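Local coordinates for uncharacterized protein (Escherichia coli O157:H7, PDB 4R29), which probably methylates a zinc-binding cysteine of the host proteins TAB2 and TAB3, using S-adenosylmethionine, and so shuts off NF-kappa-B signalling, at residues M76-F84 and Y150-E158; G105-S113 and G199-G207. The protein carries 1 engineered substitution. All blocks are in the same frame, centred on the assembly; numbering follows the deposited sequence.

Interaction 1 (M76-F84 and Y150-E158); sequences MYSVCPEAF and YRNDSPLGE
The guanidinium of R151 reaches across to the backbone carbonyl of S78 and grips its oxygen end-on: NH1 and NH2 each lie 2.9 Å from S78 O. Both N-H bonds bend by about 40° from straight, the price of two donors converging on one atom. C80 turns its thiol onto the same side chain, with SG against the aliphatic part and 3.5 Å from R151 NE; a small, polarisable sulfur suits a place beside both methylenes and charge. The plane of the Y77 ring is tilted 21° to that of the guanidinium, its OH 3.4 Å from R151 NH2.

Farther along, F84 presents its ring edge to S154 OG, and F84 CD2 meets L156 CD1 at 3.9 Å, an apolar contact in the first turn of helix 155-181.

The second shell holds these groups in place. D153 takes R151 side-on through the syn lone pairs of both oxygens, OD2 2.7 Å from NH2, which fixes the guanidinium's rotation and probably balances its charge. Bends at chi2 and chi3 fold the arginine back so that it can reach D153 two residues on. S154 is the N-cap, its OG accepting from L156 N.

R151 NH1 also bonds V102 O, so the arginine ties the loop after helix 59-76 and the end of helix 95-103 to the junction of strand 145-151 with helix 155-181.

Interaction 2 (G105-S113 and G199-G207); sequences GKRPMGQFS and GEIFSYMPG. With SAM (S-adenosylmethionine), chain E.
One carboxylate oxygen of S-adenosylmethionine, SAM O, is gripped by R107 NH1 at 2.8 Å and by the hydroxyl of Y204, which donates to it at 2.7 Å. The other oxygen, SAM OXT, takes R107 NH2 at 2.6 Å and the backbone N-H of Q111. Arginine suits this place because its two terminal nitrogens match the two oxygens of the methionyl carboxylate. R107 NH1 also donates to F202 O at 2.9 Å, in the carbonyl plane on a lone pair, so this nitrogen joins cofactor and protein. With CG set between the backbone N and carbonyl carbon (chi1 60°), the rest of the chain runs extended into the pocket, where T101 and S98 hold its NE and NH2.

F202 lays one ring face against the cofactor, SAM O and CB lying over it, while Q111 CB meets the ring's edge. M109 makes a Met-aromatic contact with this ring, SD 4.7 Å from the centroid and oblique to it; its flexible chain, bent at chi2, lays CE against both F202 CE1 and I201 CD1. Beyond, a water bonded to M109 O, I201 O and S203 OG, though able to donate to only two at once, links strand to helix end. S203, with positive phi, closes helix 186-201 in a Schellman motif.

Q111 O accepts from SAM N at 2.6 Å, so the cofactor's amino-acid end is probably read as a zwitterion: arginine for the carboxylate, a backbone carbonyl for the ammonium.

In the fold
Interactions 1 and 2 lie with centres 12 Å apart and share one antiparallel sheet, in which strands 145-151 and 109-114 are neighbours. They join directly where R151 N lies 2.8 Å from P108 O, probably a hydrogen bond, and where F84 CD1 packs 3.4 Å from K106 O. Their roles differ: the arginine of interaction 2, R107, binds the cofactor itself, whereas that of interaction 1, R151, has its side chain about 12 Å from the cofactor and anchors the loop after helix 59-76. F84 approaches a cofactor-binding residue: its side chain is about 5 Å from that of R107. Interaction 1 thus packs against segment 105-113, whose R107 and Q111 bind the cofactor.

Interaction 1 (M76-F84 and Y150-E158)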
ATOM      1  N   MET A  76     -18.599  -2.276  -4.296  1.00 22.27           N
ATOM      2  CA  MET A  76     -17.683  -2.247  -5.439  1.00 19.24           C
ATOM      3  C   MET A  76     -16.948  -3.573  -5.633  1.00 20.92           C
ATOM      4  O   MET A  76     -16.319  -3.791  -6.654  1.00 21.57           O
ATOM      5  CB  MET A  76     -16.665  -1.118  -5.290  1.00 23.19           C
ATOM      6  CG  MET A  76     -17.277   0.265  -5.093  1.00 25.45           C
ATOM      7  SD  MET A  76     -18.490   0.630  -6.365  1.00 26.63           S
ATOM      8  CE  MET A  76     -17.550   0.396  -7.878  1.00 23.75           C
ATOM      9  N   TYR A  77     -17.010  -4.458  -4.646  1.00 20.41           N
ATOM     10  CA  TYR A  77     -16.294  -5.719  -4.771  1.00 23.25           C
ATOM     11  C   TYR A  77     -16.719  -6.484  -6.003  1.00 21.99           C
ATOM     12  O   TYR A  77     -17.901  -6.607  -6.306  1.00 20.01           O
ATOM     13  CB  TYR A  77     -16.498  -6.618  -3.554  1.00 21.49           C
ATOM     14  CG  TYR A  77     -15.772  -7.953  -3.658  1.00 22.22           C
ATOM     15  CD1 TYR A  77     -14.423  -8.061  -3.309  1.00 26.07           C
ATOM     16  CD2 TYR A  77     -16.428  -9.099  -4.091  1.00 19.68           C
ATOM     17  CE1 TYR A  77     -13.755  -9.272  -3.393  1.00 24.51           C
ATOM     18  CE2 TYR A  77     -15.773 -10.318  -4.169  1.00 19.24           C
ATOM     19  CZ  TYR A  77     -14.445 -10.396  -3.812  1.00 22.19           C
ATOM     20  OH  TYR A  77     -13.788 -11.590  -3.881  1.00 25.64           O
ATOM     21  N   SER A  78     -15.744  -7.035  -6.701  1.00 24.06           N
ATOM     22  CA  SER A  78     -16.056  -7.900  -7.814  1.00 22.62           C
ATOM     23  C   SER A  78     -15.086  -9.053  -7.883  1.00 24.75           C
ATOM     24  O   SER A  78     -14.114  -9.108  -7.123  1.00 24.32           O
ATOM     25  CB  SER A  78     -16.066  -7.120  -9.120  1.00 24.76           C
ATOM     26  OG  SER A  78     -16.337  -8.009 -10.182  1.00 33.85           O
ATOM     27  N   VAL A  79     -15.362 -10.000  -8.775  1.00 31.31           N
ATOM     28  CA  VAL A  79     -14.446 -11.112  -8.989  1.00 31.61           C
ATOM     29  C   VAL A  79     -13.478 -10.729 -10.080  1.00 31.21           C
ATOM     30  O   VAL A  79     -13.708  -9.752 -10.788  1.00 35.93           O
ATOM     31  CB  VAL A  79     -15.185 -12.411  -9.364  1.00 40.75           C
ATOM     32  CG1 VAL A  79     -15.827 -13.032  -8.105  1.00 37.61           C
ATOM     33  CG2 VAL A  79     -16.215 -12.143 -10.475  1.00 40.86           C
ATOM     34  N   CYS A  80     -12.394 -11.489 -10.202  1.00 34.48           N
ATOM     35  CA  CYS A  80     -11.388 -11.239 -11.225  1.00 34.08           C
ATOM     36  C   CYS A  80     -11.865 -11.622 -12.599  1.00 38.03           C
ATOM     37  O   CYS A  80     -12.564 -12.616 -12.755  1.00 38.59           O
ATOM     38  CB  CYS A  80     -10.136 -12.059 -10.940  1.00 42.19           C
ATOM     39  SG  CYS A  80      -9.056 -11.315  -9.746  1.00 46.22           S
ATOM     40  N   PRO A  81     -11.449 -10.855 -13.616  1.00 40.22           N
ATOM     41  CA  PRO A  81     -11.753 -11.233 -14.995  1.00 42.79           C
ATOM     42  C   PRO A  81     -11.006 -12.503 -15.347  1.00 46.02           C
ATOM     43  O   PRO A  81     -10.074 -12.894 -14.638  1.00 43.58           O
ATOM     44  CB  PRO A  81     -11.183 -10.072 -15.811  1.00 45.12           C
ATOM     45  CG  PRO A  81     -10.054  -9.564 -14.971  1.00 41.71           C
ATOM     46  CD  PRO A  81     -10.550  -9.693 -13.548  1.00 34.92           C
ATOM     47  N   GLU A  82     -11.427 -13.139 -16.432  1.00 43.07           N
ATOM     48  CA  GLU A  82     -10.729 -14.283 -16.962  1.00 44.98           C
ATOM     49  C   GLU A  82      -9.290 -13.845 -17.212  1.00 47.12           C
ATOM     50  O   GLU A  82      -8.362 -14.637 -17.094  1.00 48.40           O
ATOM     51  CB  GLU A  82     -11.402 -14.732 -18.258  1.00 46.37           C
ATOM     52  CG  GLU A  82     -10.958 -16.093 -18.764  1.00 58.26           C
ATOM     53  CD  GLU A  82     -11.720 -16.530 -20.008  1.00 67.39           C
ATOM     54  OE1 GLU A  82     -11.647 -15.817 -21.037  1.00 66.81           O
ATOM     55  OE2 GLU A  82     -12.396 -17.584 -19.954  1.00 69.53           O
ATOM     56  N   ALA A  83      -9.117 -12.568 -17.546  1.00 47.47           N
ATOM     57  CA  ALA A  83      -7.797 -11.985 -17.804  1.00 43.50           C
ATOM     58  C   ALA A  83      -7.806 -10.459 -17.584  1.00 45.08           C
ATOM     59  O   ALA A  83      -8.798  -9.783 -17.860  1.00 46.13           O
ATOM     60  CB  ALA A  83      -7.328 -12.325 -19.215  1.00 45.09           C
ATOM     61  N   PHE A  84      -6.703  -9.913 -17.087  1.00 40.58           N
ATOM     62  CA  PHE A  84      -6.650  -8.486 -16.819  1.00 34.26           C
ATOM     63  C   PHE A  84      -6.252  -7.672 -18.041  1.00 39.34           C
ATOM     64  O   PHE A  84      -5.478  -8.134 -18.887  1.00 37.99           O
ATOM     65  CB  PHE A  84      -5.669  -8.180 -15.687  1.00 30.98           C
ATOM     66  CG  PHE A  84      -5.962  -8.906 -14.409  1.00 28.04           C
ATOM     67  CD1 PHE A  84      -6.941  -8.451 -13.551  1.00 25.51           C
ATOM     68  CD2 PHE A  84      -5.235 -10.026 -14.053  1.00 29.98           C
ATOM     69  CE1 PHE A  84      -7.201  -9.099 -12.356  1.00 22.70           C
ATOM     70  CE2 PHE A  84      -5.500 -10.689 -12.856  1.00 31.54           C
ATOM     71  CZ  PHE A  84      -6.490 -10.215 -12.009  1.00 27.16           C
ATOM     72  N   TYR A 150      -3.588  -7.255  -2.698  1.00 21.01           N
ATOM     73  CA  TYR A 150      -3.642  -8.155  -3.855  1.00 21.48           C
ATOM     74  C   TYR A 150      -4.828  -9.138  -3.844  1.00 20.20           C
ATOM     75  O   TYR A 150      -5.411  -9.425  -2.787  1.00 17.41           O
ATOM     76  CB  TYR A 150      -2.317  -8.912  -4.028  1.00 20.95           C
ATOM     77  CG  TYR A 150      -1.934  -9.836  -2.875  1.00 20.67           C
ATOM     78  CD1 TYR A 150      -1.288  -9.336  -1.743  1.00 19.75           C
ATOM     79  CD2 TYR A 150      -2.204 -11.210  -2.934  1.00 21.20           C
ATOM     80  CE1 TYR A 150      -0.912 -10.167  -0.697  1.00 22.17           C
ATOM     81  CE2 TYR A 150      -1.848 -12.063  -1.890  1.00 21.60           C
ATOM     82  CZ  TYR A 150      -1.202 -11.533  -0.770  1.00 28.46           C
ATOM     83  OH  TYR A 150      -0.851 -12.359   0.275  1.00 27.89           O
ATOM     84  N   ARG A 151      -5.186  -9.624  -5.035  1.00 19.80           N
ATOM     85  CA  ARG A 151      -6.213 -10.661  -5.191  1.00 20.41           C
ATOM     86  C   ARG A 151      -5.604 -12.011  -4.856  1.00 21.50           C
ATOM     87  O   ARG A 151      -4.651 -12.448  -5.507  1.00 22.20           O
ATOM     88  CB  ARG A 151      -6.729 -10.734  -6.634  1.00 21.02           C
ATOM     89  CG  ARG A 151      -7.260  -9.433  -7.230  1.00 19.62           C
ATOM     90  CD  ARG A 151      -8.544  -8.974  -6.572  1.00 21.20           C
ATOM     91  NE  ARG A 151      -9.585 -10.005  -6.557  1.00 21.68           N
ATOM     92  CZ  ARG A 151     -10.889  -9.751  -6.504  1.00 23.46           C
ATOM     93  NH1 ARG A 151     -11.328  -8.486  -6.506  1.00 20.46           N
ATOM     94  NH2 ARG A 151     -11.760 -10.761  -6.473  1.00 22.44           N
ATOM     95  N   ASN A 152      -6.147 -12.668  -3.842  1.00 21.86           N
ATOM     96  CA  ASN A 152      -5.712 -14.017  -3.482  1.00 24.21           C
ATOM     97  C   ASN A 152      -6.334 -15.052  -4.420  1.00 26.92           C
ATOM     98  O   ASN A 152      -5.882 -16.200  -4.508  1.00 23.88           O
ATOM     99  CB  ASN A 152      -6.133 -14.317  -2.048  1.00 26.63           C
ATOM    100  CG  ASN A 152      -5.209 -15.291  -1.368  1.00 33.27           C
ATOM    101  OD1 ASN A 152      -4.033 -15.414  -1.732  1.00 35.41           O
ATOM    102  ND2 ASN A 152      -5.729 -15.993  -0.372  1.00 30.98           N
ATOM    103  N   ASP A 153      -7.383 -14.630  -5.119  1.00 23.40           N
ATOM    104  CA  ASP A 153      -8.141 -15.518  -5.994  1.00 24.60           C
ATOM    105  C   ASP A 153      -7.597 -15.476  -7.414  1.00 26.21           C
ATOM    106  O   ASP A 153      -8.216 -15.984  -8.338  1.00 24.98           O
ATOM    107  CB  ASP A 153      -9.652 -15.201  -5.956  1.00 19.81           C
ATOM    108  CG  ASP A 153      -9.960 -13.704  -6.092  1.00 24.52           C
ATOM    109  OD1 ASP A 153      -9.042 -12.864  -6.003  1.00 21.11           O
ATOM    110  OD2 ASP A 153     -11.141 -13.357  -6.276  1.00 25.87           O
ATOM    111  N   SER A 154      -6.439 -14.848  -7.579  1.00 25.68           N
ATOM    112  CA  SER A 154      -5.712 -14.909  -8.841  1.00 26.54           C
ATOM    113  C   SER A 154      -4.264 -15.185  -8.507  1.00 28.95           C
ATOM    114  O   SER A 154      -3.721 -14.563  -7.601  1.00 28.55           O
ATOM    115  CB  SER A 154      -5.805 -13.594  -9.605  1.00 27.69           C
ATOM    116  OG  SER A 154      -4.726 -13.478 -10.525  1.00 29.88           O
ATOM    117  N   PRO A 155      -3.630 -16.109  -9.248  1.00 31.50           N
ATOM    118  CA  PRO A 155      -2.243 -16.484  -8.963  1.00 34.05           C
ATOM    119  C   PRO A 155      -1.287 -15.304  -9.156  1.00 30.19           C
ATOM    120  O   PRO A 155      -0.216 -15.309  -8.560  1.00 29.60           O
ATOM    121  CB  PRO A 155      -1.961 -17.597  -9.981  1.00 35.60           C
ATOM    122  CG  PRO A 155      -2.904 -17.320 -11.104  1.00 35.72           C
ATOM    123  CD  PRO A 155      -4.145 -16.763 -10.465  1.00 32.42           C
ATOM    124  N   LEU A 156      -1.683 -14.308  -9.950  1.00 27.67           N
ATOM    125  CA  LEU A 156      -0.873 -13.106 -10.119  1.00 24.94           C
ATOM    126  C   LEU A 156      -0.818 -12.222  -8.864  1.00 22.44           C
ATOM    127  O   LEU A 156       0.111 -11.442  -8.691  1.00 24.78           O
ATOM    128  CB  LEU A 156      -1.368 -12.282 -11.312  1.00 25.32           C
ATOM    129  CG  LEU A 156      -1.114 -12.838 -12.718  1.00 31.59           C
ATOM    130  CD1 LEU A 156      -1.879 -12.047 -13.760  1.00 27.49           C
ATOM    131  CD2 LEU A 156       0.364 -12.820 -13.042  1.00 31.94           C
ATOM    132  N   GLY A 157      -1.807 -12.340  -7.992  1.00 21.17           N
ATOM    133  CA  GLY A 157      -1.893 -11.472  -6.834  1.00 19.53           C
ATOM    134  C   GLY A 157      -0.657 -11.514  -5.972  1.00 21.36           C
ATOM    135  O   GLY A 157       0.079 -10.532  -5.875  1.00 22.33           O
ATOM    136  N   GLU A 158      -0.433 -12.662  -5.343  1.00 21.82           N
ATOM    137  CA  GLU A 158       0.695 -12.852  -4.457  1.00 23.25           C
ATOM    138  C   GLU A 158       2.029 -12.697  -5.187  1.00 21.89           C
ATOM    139  O   GLU A 158       2.967 -12.119  -4.652  1.00 22.33           O
ATOM    140  CB  GLU A 158       0.618 -14.233  -3.792  1.00 24.22           C
ATOM    141  CG  GLU A 158       1.520 -14.364  -2.558  1.00 29.59           C
ATOM    142  CD  GLU A 158       1.548 -15.776  -1.981  1.00 36.60           C
ATOM    143  OE1 GLU A 158       2.591 -16.176  -1.422  1.00 44.65           O
ATOM    144  OE2 GLU A 158       0.525 -16.484  -2.081  1.00 42.96           O
TER

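Interaction 2 (G105-S113 and G199-G207)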
ATOM      1  N   GLY A 105     -11.574  -5.839  -9.117  1.00 18.80           N
ATOM      2  CA  GLY A 105     -11.031  -6.846 -10.012  1.00 19.27           C
ATOM      3  C   GLY A 105     -10.346  -6.350 -11.284  1.00 21.53           C
ATOM      4  O   GLY A 105     -10.039  -7.146 -12.172  1.00 22.94           O
ATOM      5  N   LYS A 106     -10.091  -5.051 -11.387  1.00 17.75           N
ATOM      6  CA  LYS A 106      -9.426  -4.508 -12.577  1.00 20.84           C
ATOM      7  C   LYS A 106      -7.982  -4.987 -12.704  1.00 22.46           C
ATOM      8  O   LYS A 106      -7.460  -5.113 -13.810  1.00 23.75           O
ATOM      9  CB  LYS A 106      -9.406  -2.984 -12.555  1.00 19.78           C
ATOM     10  CG  LYS A 106     -10.697  -2.310 -12.927  1.00 22.77           C
ATOM     11  CD  LYS A 106     -10.415  -0.847 -13.218  1.00 23.28           C
ATOM     12  CE  LYS A 106     -11.673  -0.057 -13.229  1.00 25.90           C
ATOM     13  NZ  LYS A 106     -12.471  -0.426 -12.014  1.00 35.65           N
ATOM     14  N   ARG A 107      -7.332  -5.227 -11.572  1.00 16.28           N
ATOM     15  CA  ARG A 107      -5.941  -5.671 -11.580  1.00 21.46           C
ATOM     16  C   ARG A 107      -5.661  -6.504 -10.334  1.00 20.27           C
ATOM     17  O   ARG A 107      -6.414  -6.448  -9.363  1.00 16.37           O
ATOM     18  CB  ARG A 107      -4.967  -4.467 -11.671  1.00 19.30           C
ATOM     19  CG  ARG A 107      -5.079  -3.475 -10.522  1.00 18.34           C
ATOM     20  CD  ARG A 107      -4.015  -2.368 -10.595  1.00 17.65           C
ATOM     21  NE  ARG A 107      -4.087  -1.509  -9.420  1.00 20.62           N
ATOM     22  CZ  ARG A 107      -3.087  -0.763  -8.946  1.00 22.01           C
ATOM     23  NH1 ARG A 107      -1.894  -0.744  -9.554  1.00 20.00           N
ATOM     24  NH2 ARG A 107      -3.287  -0.025  -7.862  1.00 14.03           N
ATOM     25  N   PRO A 108      -4.573  -7.283 -10.362  1.00 18.87           N
ATOM     26  CA  PRO A 108      -4.279  -8.186  -9.244  1.00 21.99           C
ATOM     27  C   PRO A 108      -3.588  -7.556  -8.010  1.00 18.66           C
ATOM     28  O   PRO A 108      -3.672  -8.138  -6.935  1.00 19.67           O
ATOM     29  CB  PRO A 108      -3.386  -9.260  -9.897  1.00 21.20           C
ATOM     30  CG  PRO A 108      -2.705  -8.541 -11.012  1.00 21.00           C
ATOM     31  CD  PRO A 108      -3.749  -7.580 -11.548  1.00 22.27           C
ATOM     32  N   MET A 109      -2.885  -6.441  -8.156  1.00 17.50           N
ATOM     33  CA  MET A 109      -2.330  -5.767  -6.974  1.00 18.85           C
ATOM     34  C   MET A 109      -2.086  -4.268  -7.097  1.00 15.99           C
ATOM     35  O   MET A 109      -2.027  -3.706  -8.192  1.00 15.39           O
ATOM     36  CB  MET A 109      -1.133  -6.509  -6.340  1.00 21.14           C
ATOM     37  CG  MET A 109       0.235  -6.136  -6.769  1.00 22.46           C
ATOM     38  SD  MET A 109       1.009  -4.577  -6.215  1.00 18.22           S
ATOM     39  CE  MET A 109       2.273  -4.622  -7.489  1.00 16.56           C
ATOM     40  N   GLY A 110      -2.043  -3.637  -5.931  1.00 17.00           N
ATOM     41  CA  GLY A 110      -1.819  -2.209  -5.799  1.00 18.86           C
ATOM     42  C   GLY A 110      -1.067  -1.981  -4.501  1.00 16.89           C
ATOM     43  O   GLY A 110      -0.976  -2.878  -3.663  1.00 17.85           O
ATOM     44  N   GLN A 111      -0.528  -0.787  -4.335  1.00 15.93           N
ATOM     45  CA  GLN A 111       0.259  -0.462  -3.153  1.00 18.15           C
ATOM     46  C   GLN A 111      -0.098   0.973  -2.766  1.00 18.09           C
ATOM     47  O   GLN A 111      -0.262   1.824  -3.626  1.00 19.65           O
ATOM     48  CB  GLN A 111       1.763  -0.621  -3.447  1.00 16.03           C
ATOM     49  CG  GLN A 111       2.695  -0.131  -2.324  1.00 18.40           C
ATOM     50  CD  GLN A 111       2.971   1.367  -2.400  1.00 20.95           C
ATOM     51  OE1 GLN A 111       3.292   1.889  -3.461  1.00 24.73           O
ATOM     52  NE2 GLN A 111       2.844   2.057  -1.280  1.00 18.88           N
ATOM     53  N   PHE A 112      -0.267   1.223  -1.477  1.00 19.69           N
ATOM     54  CA  PHE A 112      -0.553   2.566  -0.984  1.00 19.03           C
ATOM     55  C   PHE A 112       0.041   2.723   0.417  1.00 17.46           C
ATOM     56  O   PHE A 112       0.678   1.815   0.913  1.00 21.96           O
ATOM     57  CB  PHE A 112      -2.063   2.868  -1.031  1.00 17.07           C
ATOM     58  CG  PHE A 112      -2.914   1.955  -0.169  1.00 19.80           C
ATOM     59  CD1 PHE A 112      -3.350   0.715  -0.650  1.00 19.36           C
ATOM     60  CD2 PHE A 112      -3.305   2.348   1.114  1.00 20.60           C
ATOM     61  CE1 PHE A 112      -4.153  -0.119   0.130  1.00 17.12           C
ATOM     62  CE2 PHE A 112      -4.111   1.519   1.907  1.00 19.72           C
ATOM     63  CZ  PHE A 112      -4.529   0.278   1.412  1.00 17.38           C
ATOM     64  N   SER A 113      -0.168   3.865   1.055  1.00 22.37           N
ATOM     65  CA  SER A 113       0.419   4.123   2.369  1.00 20.78           C
ATOM     66  C   SER A 113      -0.628   4.568   3.359  1.00 22.95           C
ATOM     67  O   SER A 113      -1.639   5.166   2.991  1.00 21.23           O
ATOM     68  CB  SER A 113       1.473   5.228   2.263  1.00 21.22           C
ATOM     69  OG  SER A 113       2.636   4.707   1.656  1.00 35.71           O
ATOM     70  N   GLY A 199       5.944  -0.341 -12.989  1.00 18.36           N
ATOM     71  CA  GLY A 199       4.824   0.028 -13.831  1.00 19.86           C
ATOM     72  C   GLY A 199       4.099  -1.210 -14.336  1.00 19.27           C
ATOM     73  O   GLY A 199       2.864  -1.308 -14.295  1.00 18.45           O
ATOM     74  N   GLU A 200       4.888  -2.179 -14.784  1.00 19.07           N
ATOM     75  CA  GLU A 200       4.365  -3.437 -15.294  1.00 20.26           C
ATOM     76  C   GLU A 200       3.561  -4.201 -14.246  1.00 20.09           C
ATOM     77  O   GLU A 200       2.439  -4.622 -14.509  1.00 20.54           O
ATOM     78  CB  GLU A 200       5.507  -4.274 -15.876  1.00 18.35           C
ATOM     79  CG  GLU A 200       6.127  -3.588 -17.095  1.00 19.85           C
ATOM     80  CD  GLU A 200       7.376  -4.276 -17.629  1.00 27.29           C
ATOM     81  OE1 GLU A 200       7.903  -5.190 -16.977  1.00 27.79           O
ATOM     82  OE2 GLU A 200       7.839  -3.886 -18.716  1.00 30.76           O
ATOM     83  N   ILE A 201       4.115  -4.365 -13.048  1.00 19.06           N
ATOM     84  CA  ILE A 201       3.399  -5.141 -12.040  1.00 20.46           C
ATOM     85  C   ILE A 201       2.177  -4.382 -11.509  1.00 20.76           C
ATOM     86  O   ILE A 201       1.231  -4.994 -11.046  1.00 16.58           O
ATOM     87  CB  ILE A 201       4.321  -5.678 -10.902  1.00 22.16           C
ATOM     88  CG1 ILE A 201       5.011  -4.540 -10.147  1.00 22.47           C
ATOM     89  CG2 ILE A 201       5.363  -6.670 -11.467  1.00 17.76           C
ATOM     90  CD1 ILE A 201       5.724  -5.008  -8.851  1.00 20.73           C
ATOM     91  N   PHE A 202       2.186  -3.054 -11.619  1.00 16.77           N
ATOM     92  CA  PHE A 202       1.009  -2.279 -11.256  1.00 17.45           C
ATOM     93  C   PHE A 202      -0.015  -2.210 -12.389  1.00 17.61           C
ATOM     94  O   PHE A 202      -1.035  -1.553 -12.243  1.00 16.99           O
ATOM     95  CB  PHE A 202       1.387  -0.854 -10.817  1.00 17.66           C
ATOM     96  CG  PHE A 202       2.034  -0.776  -9.450  1.00 19.28           C
ATOM     97  CD1 PHE A 202       1.429  -1.349  -8.341  1.00 16.34           C
ATOM     98  CD2 PHE A 202       3.249  -0.116  -9.282  1.00 19.81           C
ATOM     99  CE1 PHE A 202       2.018  -1.259  -7.087  1.00 17.03           C
ATOM    100  CE2 PHE A 202       3.842  -0.026  -8.031  1.00 20.52           C
ATOM    101  CZ  PHE A 202       3.226  -0.604  -6.936  1.00 18.09           C
ATOM    102  N   SER A 203       0.257  -2.880 -13.507  1.00 17.31           N
ATOM    103  CA  SER A 203      -0.696  -2.931 -14.627  1.00 19.79           C
ATOM    104  C   SER A 203      -0.914  -1.597 -15.337  1.00 18.16           C
ATOM    105  O   SER A 203      -1.935  -1.405 -15.956  1.00 20.26           O
ATOM    106  CB  SER A 203      -2.066  -3.442 -14.167  1.00 17.41           C
ATOM    107  OG  SER A 203      -1.978  -4.743 -13.639  1.00 27.06           O
ATOM    108  N   TYR A 204       0.024  -0.669 -15.246  1.00 20.25           N
ATOM    109  CA  TYR A 204      -0.157   0.590 -15.942  1.00 20.20           C
ATOM    110  C   TYR A 204      -0.056   0.323 -17.433  1.00 22.05           C
ATOM    111  O   TYR A 204       0.551  -0.662 -17.862  1.00 20.55           O
ATOM    112  CB  TYR A 204       0.905   1.603 -15.540  1.00 18.37           C
ATOM    113  CG  TYR A 204       0.880   1.999 -14.093  1.00 17.21           C
ATOM    114  CD1 TYR A 204      -0.224   1.735 -13.294  1.00 16.29           C
ATOM    115  CD2 TYR A 204       1.973   2.642 -13.518  1.00 17.88           C
ATOM    116  CE1 TYR A 204      -0.236   2.102 -11.958  1.00 15.03           C
ATOM    117  CE2 TYR A 204       1.963   3.015 -12.192  1.00 19.73           C
ATOM    118  CZ  TYR A 204       0.853   2.739 -11.420  1.00 15.96           C
ATOM    119  OH  TYR A 204       0.853   3.114 -10.110  1.00 19.74           O
ATOM    120  N   MET A 205      -0.650   1.203 -18.224  1.00 21.54           N
ATOM    121  CA  MET A 205      -0.547   1.071 -19.665  1.00 25.45           C
ATOM    122  C   MET A 205       0.870   1.328 -20.175  1.00 23.69           C
ATOM    123  O   MET A 205       1.572   2.217 -19.689  1.00 20.55           O
ATOM    124  CB  MET A 205      -1.578   1.944 -20.351  1.00 26.65           C
ATOM    125  CG  MET A 205      -2.972   1.323 -20.224  1.00 30.92           C
ATOM    126  SD  MET A 205      -4.191   2.472 -20.806  1.00 44.94           S
ATOM    127  CE  MET A 205      -3.636   3.937 -19.922  1.00 25.12           C
ATOM    128  N   PRO A 206       1.306   0.500 -21.127  1.00 25.14           N
ATOM    129  CA  PRO A 206       2.669   0.547 -21.673  1.00 27.10           C
ATOM    130  C   PRO A 206       3.057   1.967 -22.067  1.00 24.80           C
ATOM    131  O   PRO A 206       4.191   2.356 -21.831  1.00 23.57           O
ATOM    132  CB  PRO A 206       2.585  -0.366 -22.899  1.00 25.86           C
ATOM    133  CG  PRO A 206       1.517  -1.343 -22.546  1.00 27.90           C
ATOM    134  CD  PRO A 206       0.505  -0.589 -21.707  1.00 26.36           C
ATOM    135  N   GLY A 207       2.111   2.728 -22.620  1.00 25.75           N
ATOM    136  CA  GLY A 207       2.323   4.124 -22.960  1.00 21.47           C
ATOM    137  C   GLY A 207       2.608   5.023 -21.769  1.00 26.80           C
ATOM    138  O   GLY A 207       3.477   5.902 -21.828  1.00 26.37           O
TER
HETATM  139  N   SAM E 301      -0.611   3.558  -5.580  1.00 21.51           N
HETATM  140  CA  SAM E 301       0.027   3.063  -6.800  1.00 25.67           C
HETATM  141  C   SAM E 301      -0.636   1.785  -7.303  1.00 22.86           C
HETATM  142  O   SAM E 301      -0.501   1.455  -8.486  1.00 21.16           O
HETATM  143  OXT SAM E 301      -1.286   1.060  -6.530  1.00 19.90           O
HETATM  144  CB  SAM E 301       1.512   2.775  -6.603  1.00 21.32           C
HETATM  145  CG  SAM E 301       2.384   4.013  -6.468  1.00 30.12           C
HETATM  146  SD  SAM E 301       4.154   3.699  -6.764  1.00 36.13           S
HETATM  147  CE  SAM E 301       4.700   5.411  -6.537  1.00 31.69           C
HETATM  148  C5' SAM E 301       4.157   3.674  -8.573  1.00 30.19           C
HETATM  149  C4' SAM E 301       5.556   3.364  -9.100  1.00 27.71           C
HETATM  150  O4' SAM E 301       5.479   2.848 -10.417  1.00 27.15           O
HETATM  151  C3' SAM E 301       6.441   4.606  -9.151  1.00 27.50           C
HETATM  152  O3' SAM E 301       7.210   4.745  -7.972  1.00 23.85           O
HETATM  153  C2' SAM E 301       7.308   4.368 -10.369  1.00 25.28           C
HETATM  154  O2' SAM E 301       8.479   3.756  -9.910  1.00 19.46           O
HETATM  155  C1' SAM E 301       6.544   3.347 -11.209  1.00 25.53           C
HETATM  156  N9  SAM E 301       5.898   3.920 -12.406  1.00 21.30           N
HETATM  157  C8  SAM E 301       6.050   3.471 -13.691  1.00 23.33           C
HETATM  158  N7  SAM E 301       5.280   4.207 -14.512  1.00 21.97           N
HETATM  159  C5  SAM E 301       4.626   5.123 -13.764  1.00 24.00           C
HETATM  160  C6  SAM E 301       3.718   6.116 -14.099  1.00 20.38           C
HETATM  161  N6  SAM E 301       3.353   6.288 -15.366  1.00 24.53           N
HETATM  162  N1  SAM E 301       3.204   6.919 -13.108  1.00 26.32           N
HETATM  163  C2  SAM E 301       3.582   6.726 -11.791  1.00 27.36           C
HETATM  164  N3  SAM E 301       4.484   5.734 -11.461  1.00 26.29           N
HETATM  165  C4  SAM E 301       4.998   4.943 -12.434  1.00 22.72           C
HETATM  166  O   HOH W   1      -4.746  -4.985 -14.929  1.00 33.55           O
HETATM  167  O   HOH W   2      -1.490  -4.935 -10.645  1.00 15.55           O